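Local coordinates for protein acetyltransferase, GNAT family (Listeria monocytogenes str. 4b, PDB 2OH1) that probably transfers an acetyl group from acetyl-coenzyme A to an acceptor not yet identified, as a member of the GNAT acetyltransferase family, at residues 18-21 and 22-25; 52-55 and 56-59. All blocks are in the same frame, centred on the assembly; numbering follows the deposited sequence.

Interaction 1: 18-21 and 22-25; sequences FAAP and TDRL
The carboxylate of Asp23 turns back to Ala20, and OD2 takes the backbone N-H of Ala20 on its anti lone pair, the one away from OD1. That bond is short and nearly straight: Ala20 N to Asp23 OD2 is 2.8 Å, with 174° at the hydrogen. The other flat group, the guanidinium of Arg24, meets water 1 at its edge and in its plane; this water accepts from Arg24 NE at 3.0 Å and donates to Pro21 O at 2.8 Å. A second water bridges Arg24 NH2 and Pro21 O through two weak bonds. The Arg24 chain runs extended as far as CD and then bends (chi3 51°), which brings NE round to water 1. Backbone bonds close the turn. Asp23 N donates to Ala20 O at 2.9 Å, so Ala20 and Asp23 are tied in both directions across a type I turn with Pro21 and Thr22 at its corners. Arg24 N follows with a bond to Pro21 O at 3.2 Å, leading into the helix. Asp23 OD2 also forms a salt bridge with Arg17, which would further fix the carboxylate. The turn carries the chain from strand 12-18 into helix 24-40: Ala19 pairs through its backbone with Val67 and touches Leu69 on strand 67-71, while Ala19 and Pro21 rest on Ile62 of helix 58-63.

Interaction 2: 52-55 and 56-59; sequences GFDV and HNIE
Asp54, whose carboxylate holds Asn57, is the centre of an inverse gamma turn closed by Val55 N donating to Phe53 O at 2.7 Å. Val55 and His56 then take helix-like backbone angles, and Asn57 follows at the N-cap position of helix 58-63. The Asn57 side chain makes no capping bond; its ND2 donates back to Asp54 OD1 at 2.9 Å, with 150° at the hydrogen. OD1 receives it on its syn lone pair, and the carboxylate and amide planes stand 60° apart. With CG anti to the backbone N (chi1 -158°), the Asp54 carboxylate is carried forward to Asn57, whose N adds a weak bond to OD1 at 3.2 Å. A third donor reaches the same oxygen: water 3 donates to Asp54 OD1 at 2.7 Å and accepts from His56 N. Next to these bonds, Val55 CG2 packs over one face of the His56 imidazole in a CH-pi contact, 3.9 Å from CG2 to the ring centroid and displaced toward the rim. Asp54 OD2, for its part, makes a salt bridge with Arg61 of the helix. The whole bend joins helix 46-51 to helix 58-63. Val55 touches Asn28 of helix 24-40, Ile58 meets Arg24, and Phe53 lies against Thr34 and Leu38; Phe53 also makes a cation-pi contact with Arg108 of strand 103-111, whose NH2 bonds to Gly52 O.

In the fold
Interaction 1 comes first along the chain and closes before interaction 2 opens; each is a turn leading into a helix. Their centres are about 13 Å apart, on the same side of the chain's centre, and they meet through Arg24: Arg24 CD packs at 3.8 Å from Glu59 CG, and equally close to Ile58 CG2. Arg24 NE and Glu59 OE2 add a long, weak ion pair. The starts of helices 24-40 and 58-63 thus lie together. Residues 18-25 connect strand 12-18 to helix 24-40, next to strand 67-71 of the mixed sheet of the GNAT fold, and residues 52-59 connect helices 46-51 and 58-63.

Interaction 1: 18-21 and 22-25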
loop_
_atom_site.group_PDB
_atom_site.type_symbol
_atom_site.label_atom_id
_atom_site.label_comp_id
_atom_site.label_asym_id
_atom_site.label_seq_id
_atom_site.Cartn_x
_atom_site.Cartn_y
_atom_site.Cartn_z
ATOM N N PHE A 18 -10.391 1.322 9.097
ATOM C CA PHE A 18 -10.726 0.714 7.819
ATOM C C PHE A 18 -11.857 1.510 7.165
ATOM O O PHE A 18 -12.765 1.999 7.876
ATOM C CB PHE A 18 -11.124 -0.727 8.021
ATOM C CG PHE A 18 -9.958 -1.573 8.347
ATOM C CD1 PHE A 18 -9.097 -1.971 7.350
ATOM C CD2 PHE A 18 -9.644 -1.864 9.674
ATOM C CE1 PHE A 18 -7.922 -2.697 7.659
ATOM C CE2 PHE A 18 -8.499 -2.653 9.981
ATOM C CZ PHE A 18 -7.654 -3.030 8.951
ATOM N N ALA A 19 -11.832 1.688 5.858
ATOM C CA ALA A 19 -12.888 2.394 5.096
ATOM C C ALA A 19 -14.232 1.718 5.283
ATOM O O ALA A 19 -14.328 0.491 5.385
ATOM C CB ALA A 19 -12.542 2.515 3.585
ATOM N N ALA A 20 -15.254 2.538 5.250
ATOM C CA ALA A 20 -16.650 2.099 5.201
ATOM C C ALA A 20 -17.304 2.519 3.902
ATOM O O ALA A 20 -16.765 3.325 3.143
ATOM C CB ALA A 20 -17.414 2.707 6.376
ATOM N N PRO A 21 -18.481 1.929 3.607
ATOM C CA PRO A 21 -19.121 2.322 2.373
ATOM C C PRO A 21 -19.277 3.828 2.135
ATOM O O PRO A 21 -19.140 4.285 0.982
ATOM C CB PRO A 21 -20.466 1.587 2.433
ATOM C CG PRO A 21 -20.118 0.325 3.167
ATOM C CD PRO A 21 -19.204 0.812 4.258
ATOM N N THR A 22 -19.548 4.643 3.163
ATOM C CA THR A 22 -19.706 6.065 2.983
ATOM C C THR A 22 -18.422 6.792 2.613
ATOM O O THR A 22 -18.457 7.940 2.256
ATOM C CB THR A 22 -20.318 6.676 4.266
ATOM O OG1 THR A 22 -19.589 6.210 5.396
ATOM C CG2 THR A 22 -21.830 6.344 4.381
ATOM N N ASP A 23 -17.282 6.118 2.696
ATOM C CA ASP A 23 -15.989 6.682 2.275
ATOM C C ASP A 23 -15.707 6.576 0.812
ATOM O O ASP A 23 -14.680 7.105 0.343
ATOM C CB ASP A 23 -14.866 6.049 3.072
ATOM C CG ASP A 23 -14.979 6.314 4.562
ATOM O OD1 ASP A 23 -15.111 7.478 4.984
ATOM O OD2 ASP A 23 -14.903 5.356 5.352
ATOM N N ARG A 24 -16.547 5.837 0.076
ATOM C CA ARG A 24 -16.272 5.524 -1.323
ATOM C C ARG A 24 -15.978 6.723 -2.178
ATOM O O ARG A 24 -15.000 6.755 -2.912
ATOM C CB ARG A 24 -17.399 4.710 -1.974
ATOM C CG ARG A 24 -17.086 4.411 -3.447
ATOM C CD ARG A 24 -18.086 3.466 -4.080
ATOM N NE ARG A 24 -19.419 3.955 -3.816
ATOM C CZ ARG A 24 -20.016 4.938 -4.497
ATOM N NH1 ARG A 24 -19.426 5.537 -5.535
ATOM N NH2 ARG A 24 -21.220 5.337 -4.110
ATOM N N LEU A 25 -16.819 7.714 -2.097
ATOM C CA LEU A 25 -16.722 8.836 -3.062
ATOM C C LEU A 25 -15.446 9.606 -2.796
ATOM O O LEU A 25 -14.737 10.011 -3.739
ATOM C CB LEU A 25 -17.965 9.738 -3.029
ATOM C CG LEU A 25 -19.134 9.163 -3.823
ATOM C CD1 LEU A 25 -20.322 10.135 -3.764
ATOM C CD2 LEU A 25 -18.778 8.862 -5.273
HETATM O O HOH W 1 -20.133 2.729 -1.142
HETATM O O HOH W 2 -21.440 5.539 -1.081
#

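Interaction 2: 52-55 and 56-59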
loop_
_atom_site.group_PDB
_atom_site.type_symbol
_atom_site.label_atom_id
_atom_site.label_comp_id
_atom_site.label_asym_id
_atom_site.label_seq_id
_atom_site.Cartn_x
_atom_site.Cartn_y
_atom_site.Cartn_z
ATOM N N GLY A 52 -2.736 0.701 -12.420
ATOM C CA GLY A 52 -3.769 1.678 -12.180
ATOM C C GLY A 52 -4.106 1.866 -10.683
ATOM O O GLY A 52 -3.324 1.518 -9.769
ATOM N N PHE A 53 -5.314 2.368 -10.468
ATOM C CA PHE A 53 -5.906 2.550 -9.164
ATOM C C PHE A 53 -7.242 1.904 -9.151
ATOM O O PHE A 53 -7.996 2.039 -10.101
ATOM C CB PHE A 53 -6.105 4.029 -8.875
ATOM C CG PHE A 53 -4.807 4.751 -8.604
ATOM C CD1 PHE A 53 -3.968 5.034 -9.673
ATOM C CD2 PHE A 53 -4.411 5.141 -7.341
ATOM C CE1 PHE A 53 -2.760 5.641 -9.481
ATOM C CE2 PHE A 53 -3.179 5.731 -7.134
ATOM C CZ PHE A 53 -2.357 6.024 -8.214
ATOM N N ASP A 54 -7.571 1.170 -8.094
ATOM C CA ASP A 54 -8.761 0.299 -8.109
ATOM C C ASP A 54 -10.107 0.955 -7.927
ATOM O O ASP A 54 -10.852 0.702 -7.005
ATOM C CB ASP A 54 -8.576 -0.865 -7.133
ATOM C CG ASP A 54 -9.464 -2.059 -7.434
ATOM O OD1 ASP A 54 -10.178 -2.055 -8.471
ATOM O OD2 ASP A 54 -9.427 -3.008 -6.607
ATOM N N VAL A 55 -10.454 1.776 -8.907
ATOM C CA VAL A 55 -11.772 2.402 -8.971
ATOM C C VAL A 55 -12.887 1.423 -9.322
ATOM O O VAL A 55 -14.048 1.582 -8.899
ATOM C CB VAL A 55 -11.798 3.614 -9.937
ATOM C CG1 VAL A 55 -10.892 4.772 -9.352
ATOM C CG2 VAL A 55 -11.484 3.229 -11.414
ATOM N N HIS A 56 -12.591 0.390 -10.064
ATOM C CA HIS A 56 -13.635 -0.492 -10.597
ATOM C C HIS A 56 -14.171 -1.475 -9.543
ATOM O O HIS A 56 -15.280 -1.948 -9.691
ATOM C CB HIS A 56 -13.133 -1.226 -11.811
ATOM C CG HIS A 56 -12.852 -0.303 -12.944
ATOM N ND1 HIS A 56 -13.871 0.294 -13.663
ATOM C CD2 HIS A 56 -11.693 0.219 -13.411
ATOM C CE1 HIS A 56 -13.336 1.076 -14.584
ATOM N NE2 HIS A 56 -12.018 1.054 -14.454
ATOM N N ASN A 57 -13.351 -1.772 -8.515
ATOM C CA ASN A 57 -13.715 -2.757 -7.509
ATOM C C ASN A 57 -13.627 -2.177 -6.104
ATOM O O ASN A 57 -13.500 -2.945 -5.120
ATOM C CB ASN A 57 -12.736 -3.932 -7.610
ATOM C CG ASN A 57 -12.714 -4.517 -9.000
ATOM O OD1 ASN A 57 -13.708 -5.157 -9.409
ATOM N ND2 ASN A 57 -11.641 -4.238 -9.757
ATOM N N ILE A 58 -13.741 -0.859 -5.993
ATOM C CA ILE A 58 -13.594 -0.236 -4.689
ATOM C C ILE A 58 -14.594 -0.743 -3.650
ATOM O O ILE A 58 -14.244 -0.885 -2.457
ATOM C CB ILE A 58 -13.632 1.296 -4.820
ATOM C CG1 ILE A 58 -13.189 1.962 -3.515
ATOM C CG2 ILE A 58 -14.963 1.732 -5.379
ATOM C CD1 ILE A 58 -11.784 1.542 -2.996
ATOM N N GLU A 59 -15.809 -1.090 -4.067
ATOM C CA GLU A 59 -16.817 -1.554 -3.079
ATOM C C GLU A 59 -16.365 -2.868 -2.462
ATOM O O GLU A 59 -16.547 -3.085 -1.250
ATOM C CB GLU A 59 -18.204 -1.626 -3.690
ATOM C CG GLU A 59 -18.702 -0.233 -4.083
ATOM C CD GLU A 59 -20.130 -0.173 -4.591
ATOM O OE1 GLU A 59 -21.014 -0.803 -3.961
ATOM O OE2 GLU A 59 -20.371 0.565 -5.596
HETATM O O HOH W 3 -10.043 -0.996 -10.979
#